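Local coordinates for protein lectin CEL-IV, C-type (Cucumaria echinata, PDB 3ALU) that binds galactose-containing sugars such as raffinose through a bound calcium ion, as a tetrameric C-type lectin of the sea cucumber, at residues Q60-K68 against I124-W134; M87-Q96 against W109-N119. One frame throughout, in Å; residues are numbered along the deposited sequence.

How the contacts relate
Contact 1 sets helix 57-70 against the end of strand 120-125 and the turn that leads on to strand 134-137, while contact 2 joins the end of strand 82-89 and its following turn to the long loop 109-119. Their centres are about 18 Å apart. Contact 2 is nested along the chain inside the loop closed by contact 1, and both reach the same mixed sheet, where strands 82-89 and 120-125 are antiparallel neighbours. They also touch directly, with a probable hydrogen bond from Val110 N to Trp134 O. One C-type lectin domain thus joins its helix-covered sheet to the calcium-binding loop, and both contacts contribute residues to the glycan pocket.

Contact 1 of 2, residues Q60-K68 against I124-W134. With FRU (beta-D-fructofuranose), chain E.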
loop_
_atom_site.group_PDB
_atom_site.type_symbol
_atom_site.label_atom_id
_atom_site.label_comp_id
_atom_site.label_asym_id
_atom_site.label_seq_id
_atom_site.Cartn_x
_atom_site.Cartn_y
_atom_site.Cartn_z
ATOM N N GLN A 60 11.292 12.359 14.217
ATOM C CA GLN A 60 12.426 12.182 15.086
ATOM C C GLN A 60 12.095 11.120 16.122
ATOM O O GLN A 60 12.944 10.293 16.448
ATOM C CB GLN A 60 12.792 13.537 15.769
ATOM C CG GLN A 60 13.797 13.424 16.929
ATOM C CD GLN A 60 15.155 12.910 16.541
ATOM O OE1 GLN A 60 15.927 12.484 17.406
ATOM N NE2 GLN A 60 15.480 12.983 15.264
ATOM N N ALA A 61 10.875 11.169 16.661
ATOM C CA ALA A 61 10.471 10.209 17.678
ATOM C C ALA A 61 10.444 8.806 17.072
ATOM O O ALA A 61 10.863 7.858 17.732
ATOM C CB ALA A 61 9.112 10.546 18.257
ATOM N N PHE A 62 9.955 8.705 15.844
ATOM C CA PHE A 62 9.867 7.385 15.187
ATOM C C PHE A 62 11.273 6.804 14.993
ATOM O O PHE A 62 11.526 5.635 15.327
ATOM C CB PHE A 62 9.162 7.455 13.850
ATOM C CG PHE A 62 9.366 6.210 13.043
ATOM C CD1 PHE A 62 10.228 6.208 11.954
ATOM C CD2 PHE A 62 8.723 5.049 13.404
ATOM C CE1 PHE A 62 10.444 5.028 11.229
ATOM C CE2 PHE A 62 8.925 3.891 12.694
ATOM C CZ PHE A 62 9.784 3.866 11.630
ATOM N N LEU A 63 12.185 7.602 14.441
ATOM C CA LEU A 63 13.539 7.079 14.202
ATOM C C LEU A 63 14.301 6.732 15.477
ATOM O O LEU A 63 15.049 5.752 15.517
ATOM C CB LEU A 63 14.354 7.974 13.254
ATOM C CG LEU A 63 13.747 8.148 11.851
ATOM C CD1 LEU A 63 14.466 9.230 11.061
ATOM C CD2 LEU A 63 13.765 6.747 11.026
ATOM N N THR A 64 14.081 7.513 16.542
ATOM C CA THR A 64 14.668 7.188 17.824
ATOM C C THR A 64 14.158 5.816 18.330
ATOM O O THR A 64 14.963 4.989 18.805
ATOM C CB THR A 64 14.359 8.276 18.854
ATOM O OG1 THR A 64 14.965 9.478 18.389
ATOM C CG2 THR A 64 14.995 7.917 20.188
ATOM N N GLU A 65 12.850 5.592 18.172
ATOM C CA GLU A 65 12.231 4.365 18.657
ATOM C C GLU A 65 12.752 3.214 17.780
ATOM O O GLU A 65 13.010 2.110 18.291
ATOM C CB GLU A 65 10.714 4.455 18.599
ATOM C CG GLU A 65 10.054 3.155 19.098
ATOM C CD GLU A 65 8.597 3.304 19.537
ATOM O OE1 GLU A 65 7.879 4.206 19.041
ATOM O OE2 GLU A 65 8.172 2.477 20.374
ATOM N N LEU A 66 12.922 3.468 16.489
ATOM C CA LEU A 66 13.519 2.466 15.602
ATOM C C LEU A 66 14.896 2.046 16.100
ATOM O O LEU A 66 15.206 0.823 16.233
ATOM C CB LEU A 66 13.558 2.950 14.151
ATOM C CG LEU A 66 14.168 1.964 13.125
ATOM C CD1 LEU A 66 13.474 0.601 13.114
ATOM C CD2 LEU A 66 14.184 2.591 11.730
ATOM N N VAL A 67 15.735 3.033 16.427
ATOM C CA VAL A 67 17.071 2.715 16.895
ATOM C C VAL A 67 17.052 2.030 18.263
ATOM O O VAL A 67 17.741 0.994 18.461
ATOM C CB VAL A 67 17.968 3.991 16.923
ATOM C CG1 VAL A 67 19.309 3.714 17.606
ATOM C CG2 VAL A 67 18.192 4.522 15.514
ATOM N N LYS A 68 16.272 2.568 19.204
ATOM C CA LYS A 68 16.343 2.067 20.565
ATOM C C LYS A 68 15.709 0.708 20.686
ATOM O O LYS A 68 16.210 -0.114 21.455
ATOM C CB LYS A 68 15.742 3.032 21.571
ATOM C CG LYS A 68 16.605 4.303 21.708
ATOM C CD LYS A 68 16.153 5.181 22.858
ATOM C CE LYS A 68 16.265 4.469 24.193
ATOM N NZ LYS A 68 15.814 5.396 25.288
ATOM N N ILE A 124 21.981 10.422 14.970
ATOM C CA ILE A 124 21.078 10.185 16.105
ATOM C C ILE A 124 21.923 9.590 17.208
ATOM O O ILE A 124 22.600 8.581 17.004
ATOM C CB ILE A 124 19.928 9.211 15.702
ATOM C CG1 ILE A 124 18.899 9.984 14.855
ATOM C CG2 ILE A 124 19.262 8.545 16.954
ATOM C CD1 ILE A 124 17.824 9.086 14.176
ATOM N N ALA A 125 21.918 10.218 18.375
ATOM C CA ALA A 125 22.722 9.711 19.480
ATOM C C ALA A 125 21.737 9.063 20.450
ATOM O O ALA A 125 21.097 9.745 21.239
ATOM C CB ALA A 125 23.521 10.868 20.124
ATOM N N ALA A 126 21.581 7.734 20.386
ATOM C CA ALA A 126 20.481 7.092 21.113
ATOM C C ALA A 126 20.779 6.706 22.545
ATOM O O ALA A 126 19.890 6.173 23.263
ATOM C CB ALA A 126 19.982 5.833 20.337
ATOM N N GLY A 127 22.027 6.925 22.967
ATOM C CA GLY A 127 22.375 6.756 24.377
ATOM C C GLY A 127 21.571 7.660 25.279
ATOM O O GLY A 127 20.980 8.654 24.832
ATOM N N ASP A 128 21.573 7.355 26.571
ATOM C CA ASP A 128 20.723 8.076 27.517
ATOM C C ASP A 128 21.102 9.535 27.728
ATOM O O ASP A 128 20.270 10.297 28.178
ATOM C CB ASP A 128 20.654 7.367 28.866
ATOM C CG ASP A 128 19.890 6.076 28.808
ATOM O OD1 ASP A 128 20.060 5.276 29.736
ATOM O OD2 ASP A 128 19.110 5.852 27.866
ATOM N N TYR A 129 22.322 9.918 27.370
ATOM C CA TYR A 129 22.734 11.325 27.527
ATOM C C TYR A 129 21.901 12.221 26.608
ATOM O O TYR A 129 21.566 13.347 26.946
ATOM C CB TYR A 129 24.233 11.481 27.219
ATOM C CG TYR A 129 24.716 12.890 27.454
ATOM C CD1 TYR A 129 24.743 13.407 28.747
ATOM C CD2 TYR A 129 25.116 13.692 26.394
ATOM C CE1 TYR A 129 25.143 14.712 28.991
ATOM C CE2 TYR A 129 25.536 15.022 26.627
ATOM C CZ TYR A 129 25.557 15.490 27.935
ATOM O OH TYR A 129 25.959 16.769 28.211
ATOM N N SER A 130 21.582 11.704 25.425
ATOM C CA SER A 130 21.022 12.512 24.326
ATOM C C SER A 130 19.609 12.105 23.925
ATOM O O SER A 130 18.877 12.893 23.299
ATOM C CB SER A 130 21.991 12.388 23.129
ATOM O OG SER A 130 22.598 11.061 23.135
ATOM N N ARG A 131 19.203 10.892 24.321
ATOM C CA ARG A 131 17.821 10.402 24.098
ATOM C C ARG A 131 17.395 10.454 22.634
ATOM O O ARG A 131 16.227 10.674 22.324
ATOM C CB ARG A 131 16.825 11.185 24.978
ATOM C CG ARG A 131 17.084 11.054 26.474
ATOM C CD ARG A 131 16.600 9.709 26.996
ATOM N NE ARG A 131 17.028 9.479 28.387
ATOM C CZ ARG A 131 16.813 8.338 29.040
ATOM N NH1 ARG A 131 16.123 7.360 28.449
ATOM N NH2 ARG A 131 17.253 8.196 30.280
ATOM N N GLY A 132 18.358 10.205 21.745
ATOM C CA GLY A 132 18.095 10.150 20.288
ATOM C C GLY A 132 18.343 11.473 19.567
ATOM O O GLY A 132 18.449 11.522 18.336
ATOM N N PHE A 133 18.381 12.594 20.287
ATOM C CA PHE A 133 18.621 13.836 19.589
ATOM C C PHE A 133 20.043 13.853 19.024
ATOM O O PHE A 133 20.894 13.009 19.413
ATOM C CB PHE A 133 18.353 15.018 20.566
ATOM C CG PHE A 133 16.907 15.148 20.931
ATOM C CD1 PHE A 133 16.481 14.885 22.237
ATOM C CD2 PHE A 133 15.962 15.485 19.968
ATOM C CE1 PHE A 133 15.121 14.993 22.576
ATOM C CE2 PHE A 133 14.602 15.580 20.293
ATOM C CZ PHE A 133 14.195 15.310 21.612
ATOM N N TRP A 134 20.320 14.799 18.131
ATOM C CA TRP A 134 21.487 14.633 17.248
ATOM C C TRP A 134 22.781 15.196 17.828
ATOM O O TRP A 134 22.771 16.244 18.500
ATOM C CB TRP A 134 21.279 15.270 15.875
ATOM C CG TRP A 134 19.945 15.051 15.266
ATOM C CD1 TRP A 134 19.132 13.975 15.453
ATOM C CD2 TRP A 134 19.286 15.922 14.352
ATOM N NE1 TRP A 134 17.980 14.138 14.715
ATOM C CE2 TRP A 134 18.048 15.319 14.017
ATOM C CE3 TRP A 134 19.642 17.151 13.734
ATOM C CZ2 TRP A 134 17.100 15.929 13.142
ATOM C CZ3 TRP A 134 18.707 17.757 12.862
ATOM C CH2 TRP A 134 17.445 17.143 12.575
HETATM C C1 FRU E . 29.152 15.459 29.932
HETATM C C2 FRU E . 30.033 15.789 28.716
HETATM C C3 FRU E . 30.980 16.957 29.010
HETATM C C4 FRU E . 31.246 17.530 27.626
HETATM C C5 FRU E . 29.972 17.232 26.832
HETATM C C6 FRU E . 30.320 16.701 25.446
HETATM O O1 FRU E . 28.339 16.594 30.272
HETATM O O2 FRU E . 30.793 14.630 28.320
HETATM O O3 FRU E . 32.187 16.559 29.677
HETATM O O4 FRU E . 31.537 18.937 27.655
HETATM O O5 FRU E . 29.246 16.235 27.582
HETATM O O6 FRU E . 30.256 17.768 24.501
HETATM O O HOH W 1 14.878 11.898 20.100
HETATM O O HOH W 2 13.636 7.597 26.408
HETATM O O HOH W 3 18.329 6.808 25.323
HETATM O O HOH W 4 16.792 4.152 27.673
#
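Lys68 NZ is gripped by waters rather than directly by Asp128: water 3 and water 4 each accept from it at 2.9 Å and each donate to Asp128 OD2. The amine and OD2 themselves remain 4.2 Å apart, too far for a salt bridge, yet the paired waters relay the attraction. Arg131 brings a second positive charge, its NH1 standing 3.4 Å from Asp128 OD2; the oxygen lies above one face of the guanidinium, so this is attraction of charge without a directed N-H. Water 3 also donates to Ala126 O. Lys68 CD packs against that carbonyl oxygen, and the bend at chi3 (62°) turns CE and NZ toward the waters.

One helical turn earlier, Thr64 OG1 donates back to Gln60 O, which takes Thr64 N on the opposite face of its plane. The same hydroxyl accepts from water 1, which also donates to Arg131 O and sits over the centre of one face of Phe133. Thr64 CG2 meets Arg131 O at 3.7 Å. Gly132, in a type I' turn with positive phi, comes so close to Thr64 that a residue without a side chain suits it. The Gln60 amide lies at the NE1 edge of Trp134, the two planes 67° apart.

Beneath these polar groups, Val67 CG1 presses on Ala126 CB at 3.5 Å and Leu63 CB on Ile124 CD1 at 3.8 Å, joining a core that also includes Ile146 and Val83. Aliphatic groups therefore seat the helix on the sheet, whereas Lys68 reaches Asp128, in the loop that carries the glycan-pocket residue Tyr129, through water; nearby Lys68 and Arg131 would probably favour ionised Asp128.

Contact 2 of 2, residues M87-Q96 against W109-N119; sequences MKVGSTNSDQ and WVSGEPNNGPN. With CA (calcium ion), chain K; GLA (alpha-D-galactopyranose), chain B.
Gln96 reaches Trp109 with an extended side chain. Its CB points toward loop 109-119; with chi1 at -73°, CG lies beside the backbone N and the chain runs on to CD, which rests near the indole nitrogen. At the tip, OE1 accepts from Trp109 NE1 at 2.9 Å in a nearly straight bond (161°). The oxygen lies in the indole plane, but the N-H arrives from above the glutamine carbonyl plane, the amide and ring standing 86° apart. NE2 in turn donates to Asn93 O at 2.9 Å, so both ends of the amide are used and its rotation is fixed. A glutamine suits this place because it both accepts and donates.

The benzene side of the indole meets apolar groups of strand 82-89: Met87 CG touches CZ2 of Trp109 at 3.5 Å, with the sulfur in an oblique Met-aromatic contact, and Val89 CG2 approaches CH2 of Trp109 at 3.7 Å. Over one face of the ring sits Pro114, its CD 3.7 Å above the plane. Trp134 meets the indole edge-to-face.

Farther along, Asn93 ND2 gives a weak bond to Pro114 O, and water 6 links Asn93 OD1 to Gly117 N. Asn119 N donates to Gly90 O at 2.9 Å, closing the loop's far end.

Pro114 follows a cis peptide bond, putting Glu113 and Asn115 on the calcium ion together with Asn116. Glu113 OE2 lies 2.3 Å from the metal; Asp136 and the galactose O3 and O4 hydroxyls complete the shell. This is the Glu-Pro-Asn (EPN) carbohydrate recognition motif, usually associated with mannose-type C-type lectins, yet here its calcium holds galactose through O3 and O4.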
loop_
_atom_site.group_PDB
_atom_site.type_symbol
_atom_site.label_atom_id
_atom_site.label_comp_id
_atom_site.label_asym_id
_atom_site.label_seq_id
_atom_site.Cartn_x
_atom_site.Cartn_y
_atom_site.Cartn_z
ATOM N N MET A 87 22.665 14.295 7.631
ATOM C CA MET A 87 22.941 15.720 7.961
ATOM C C MET A 87 24.396 16.125 7.739
ATOM O O MET A 87 25.303 15.520 8.307
ATOM C CB MET A 87 22.569 15.930 9.442
ATOM C CG MET A 87 22.910 17.320 10.031
ATOM S SD MET A 87 22.350 18.752 9.087
ATOM C CE MET A 87 20.578 18.706 9.408
ATOM N N LYS A 88 24.619 17.195 6.951
ATOM C CA LYS A 88 25.969 17.728 6.760
ATOM C C LYS A 88 25.973 19.160 7.280
ATOM O O LYS A 88 25.109 19.944 6.907
ATOM C CB LYS A 88 26.335 17.729 5.265
ATOM C CG LYS A 88 26.376 16.336 4.661
ATOM C CD LYS A 88 26.815 16.407 3.203
ATOM C CE LYS A 88 25.709 16.964 2.335
ATOM N NZ LYS A 88 25.918 16.753 0.860
ATOM N N VAL A 89 26.919 19.447 8.157
ATOM C CA VAL A 89 27.145 20.814 8.636
ATOM C C VAL A 89 28.369 21.316 7.881
ATOM O O VAL A 89 29.470 20.700 8.009
ATOM C CB VAL A 89 27.370 20.814 10.172
ATOM C CG1 VAL A 89 27.592 22.279 10.663
ATOM C CG2 VAL A 89 26.212 20.110 10.879
ATOM N N GLY A 90 28.189 22.412 7.119
ATOM C CA GLY A 90 29.218 22.922 6.191
ATOM C C GLY A 90 30.162 23.916 6.874
ATOM O O GLY A 90 30.588 23.710 8.005
ATOM N N SER A 91 30.496 25.001 6.177
ATOM C CA SER A 91 31.600 25.858 6.630
ATOM C C SER A 91 31.226 26.660 7.870
ATOM O O SER A 91 32.086 27.015 8.696
ATOM C CB SER A 91 32.037 26.781 5.506
ATOM O OG SER A 91 32.607 26.031 4.458
ATOM N N THR A 92 29.921 26.907 8.034
ATOM C CA THR A 92 29.394 27.486 9.284
ATOM C C THR A 92 28.171 26.685 9.709
ATOM O O THR A 92 27.660 25.840 8.931
ATOM C CB THR A 92 28.919 28.976 9.116
ATOM O OG1 THR A 92 27.684 29.007 8.387
ATOM C CG2 THR A 92 29.945 29.791 8.343
ATOM N N ASN A 93 27.682 26.954 10.918
ATOM C CA ASN A 93 26.615 26.131 11.475
ATOM C C ASN A 93 25.282 26.372 10.806
ATOM O O ASN A 93 24.401 25.534 10.913
ATOM C CB ASN A 93 26.447 26.326 12.982
ATOM C CG ASN A 93 27.483 25.578 13.802
ATOM O OD1 ASN A 93 28.281 24.799 13.287
ATOM N ND2 ASN A 93 27.474 25.824 15.103
ATOM N N SER A 94 25.117 27.514 10.129
ATOM C CA SER A 94 23.889 27.705 9.356
ATOM C C SER A 94 23.887 26.909 8.053
ATOM O O SER A 94 22.854 26.818 7.412
ATOM C CB SER A 94 23.592 29.182 9.095
ATOM O OG SER A 94 24.630 29.787 8.352
ATOM N N ASP A 95 25.035 26.338 7.664
ATOM C CA ASP A 95 25.146 25.626 6.409
ATOM C C ASP A 95 24.774 24.166 6.614
ATOM O O ASP A 95 25.600 23.282 6.458
ATOM C CB ASP A 95 26.556 25.754 5.792
ATOM C CG ASP A 95 26.896 27.193 5.457
ATOM O OD1 ASP A 95 27.939 27.680 5.931
ATOM O OD2 ASP A 95 26.099 27.847 4.746
ATOM N N GLN A 96 23.511 23.942 6.955
ATOM C CA GLN A 96 23.048 22.562 7.207
ATOM C C GLN A 96 22.292 22.091 5.993
ATOM O O GLN A 96 21.452 22.844 5.456
ATOM C CB GLN A 96 22.151 22.522 8.446
ATOM C CG GLN A 96 22.946 22.683 9.720
ATOM C CD GLN A 96 22.128 22.751 10.964
ATOM O OE1 GLN A 96 21.121 22.057 11.110
ATOM N NE2 GLN A 96 22.569 23.579 11.902
ATOM N N TRP A 109 18.854 18.845 17.120
ATOM C CA TRP A 109 20.153 18.838 17.770
ATOM C C TRP A 109 20.046 18.823 19.307
ATOM O O TRP A 109 19.250 19.571 19.885
ATOM C CB TRP A 109 20.905 20.108 17.370
ATOM C CG TRP A 109 21.256 20.195 15.909
ATOM C CD1 TRP A 109 20.640 20.966 14.969
ATOM C CD2 TRP A 109 22.246 19.415 15.218
ATOM N NE1 TRP A 109 21.239 20.771 13.726
ATOM C CE2 TRP A 109 22.221 19.819 13.856
ATOM C CE3 TRP A 109 23.168 18.439 15.623
ATOM C CZ2 TRP A 109 23.089 19.274 12.884
ATOM C CZ3 TRP A 109 24.051 17.887 14.649
ATOM C CH2 TRP A 109 23.997 18.312 13.300
ATOM N N VAL A 110 20.862 18.006 19.959
ATOM C CA VAL A 110 21.043 18.052 21.424
ATOM C C VAL A 110 21.550 19.478 21.705
ATOM O O VAL A 110 22.283 20.050 20.890
ATOM C CB VAL A 110 22.120 17.032 21.874
ATOM C CG1 VAL A 110 22.566 17.251 23.325
ATOM C CG2 VAL A 110 21.589 15.639 21.748
ATOM N N SER A 111 21.158 20.044 22.848
ATOM C CA SER A 111 21.691 21.347 23.239
ATOM C C SER A 111 23.212 21.396 23.197
ATOM O O SER A 111 23.895 20.479 23.679
ATOM C CB SER A 111 21.173 21.703 24.635
ATOM O OG SER A 111 21.748 20.811 25.585
ATOM N N GLY A 112 23.739 22.468 22.590
ATOM C CA GLY A 112 25.187 22.615 22.359
ATOM C C GLY A 112 25.769 22.028 21.073
ATOM O O GLY A 112 26.977 22.212 20.788
ATOM N N GLU A 113 24.935 21.274 20.343
ATOM C CA GLU A 113 25.265 20.760 18.989
ATOM C C GLU A 113 24.559 21.581 17.912
ATOM O O GLU A 113 23.454 22.086 18.132
ATOM C CB GLU A 113 24.844 19.295 18.846
ATOM C CG GLU A 113 25.274 18.371 19.976
ATOM C CD GLU A 113 26.770 18.079 20.001
ATOM O OE1 GLU A 113 27.397 18.288 21.065
ATOM O OE2 GLU A 113 27.320 17.611 18.988
ATOM N N PRO A 114 25.185 21.735 16.725
ATOM C CA PRO A 114 26.507 21.231 16.325
ATOM C C PRO A 114 27.627 22.057 16.914
ATOM O O PRO A 114 27.488 23.281 17.047
ATOM C CB PRO A 114 26.496 21.385 14.779
ATOM C CG PRO A 114 25.488 22.444 14.509
ATOM C CD PRO A 114 24.486 22.433 15.631
ATOM N N ASN A 115 28.721 21.405 17.263
ATOM C CA ASN A 115 29.857 22.119 17.869
ATOM C C ASN A 115 31.192 21.660 17.322
ATOM O O ASN A 115 32.264 22.049 17.836
ATOM C CB ASN A 115 29.793 21.939 19.391
ATOM C CG ASN A 115 29.996 20.499 19.820
ATOM O OD1 ASN A 115 29.838 19.555 19.027
ATOM N ND2 ASN A 115 30.358 20.306 21.076
ATOM N N ASN A 116 31.153 20.832 16.268
ATOM C CA ASN A 116 32.382 20.279 15.661
ATOM C C ASN A 116 32.599 20.738 14.229
ATOM O O ASN A 116 33.429 20.175 13.500
ATOM C CB ASN A 116 32.429 18.745 15.767
ATOM C CG ASN A 116 32.621 18.276 17.190
ATOM O OD1 ASN A 116 31.745 17.646 17.780
ATOM N ND2 ASN A 116 33.779 18.629 17.792
ATOM N N GLY A 117 31.849 21.750 13.803
ATOM C CA GLY A 117 32.099 22.372 12.480
ATOM C C GLY A 117 33.469 23.014 12.365
ATOM O O GLY A 117 34.075 23.309 13.396
ATOM N N PRO A 118 33.942 23.285 11.121
ATOM C CA PRO A 118 33.206 23.123 9.873
ATOM C C PRO A 118 33.186 21.677 9.410
ATOM O O PRO A 118 34.004 20.895 9.830
ATOM C CB PRO A 118 34.047 23.910 8.854
ATOM C CG PRO A 118 35.480 23.852 9.440
ATOM C CD PRO A 118 35.210 24.026 10.914
ATOM N N ASN A 119 32.252 21.363 8.534
ATOM C CA ASN A 119 32.294 20.048 7.848
ATOM C C ASN A 119 32.197 18.850 8.748
ATOM O O ASN A 119 32.963 17.876 8.631
ATOM C CB ASN A 119 33.470 19.998 6.860
ATOM C CG ASN A 119 33.456 21.200 5.912
ATOM O OD1 ASN A 119 32.432 21.481 5.259
ATOM N ND2 ASN A 119 34.570 21.946 5.857
HETATM CA CA CA K . 29.567 17.381 18.366
HETATM C C1 GLA B . 31.815 14.322 22.106
HETATM C C2 GLA B . 31.513 15.734 21.587
HETATM C C3 GLA B . 30.025 16.044 21.534
HETATM C C4 GLA B . 29.265 14.962 20.755
HETATM C C5 GLA B . 29.655 13.576 21.306
HETATM C C6 GLA B . 29.007 12.420 20.528
HETATM O O2 GLA B . 32.122 16.720 22.448
HETATM O O3 GLA B . 29.834 17.338 20.941
HETATM O O4 GLA B . 29.661 15.074 19.384
HETATM O O5 GLA B . 31.081 13.384 21.262
HETATM O O6 GLA B . 29.544 12.430 19.202
HETATM O O HOH W 5 31.875 23.148 3.084
HETATM O O HOH W 6 30.247 23.781 14.956
#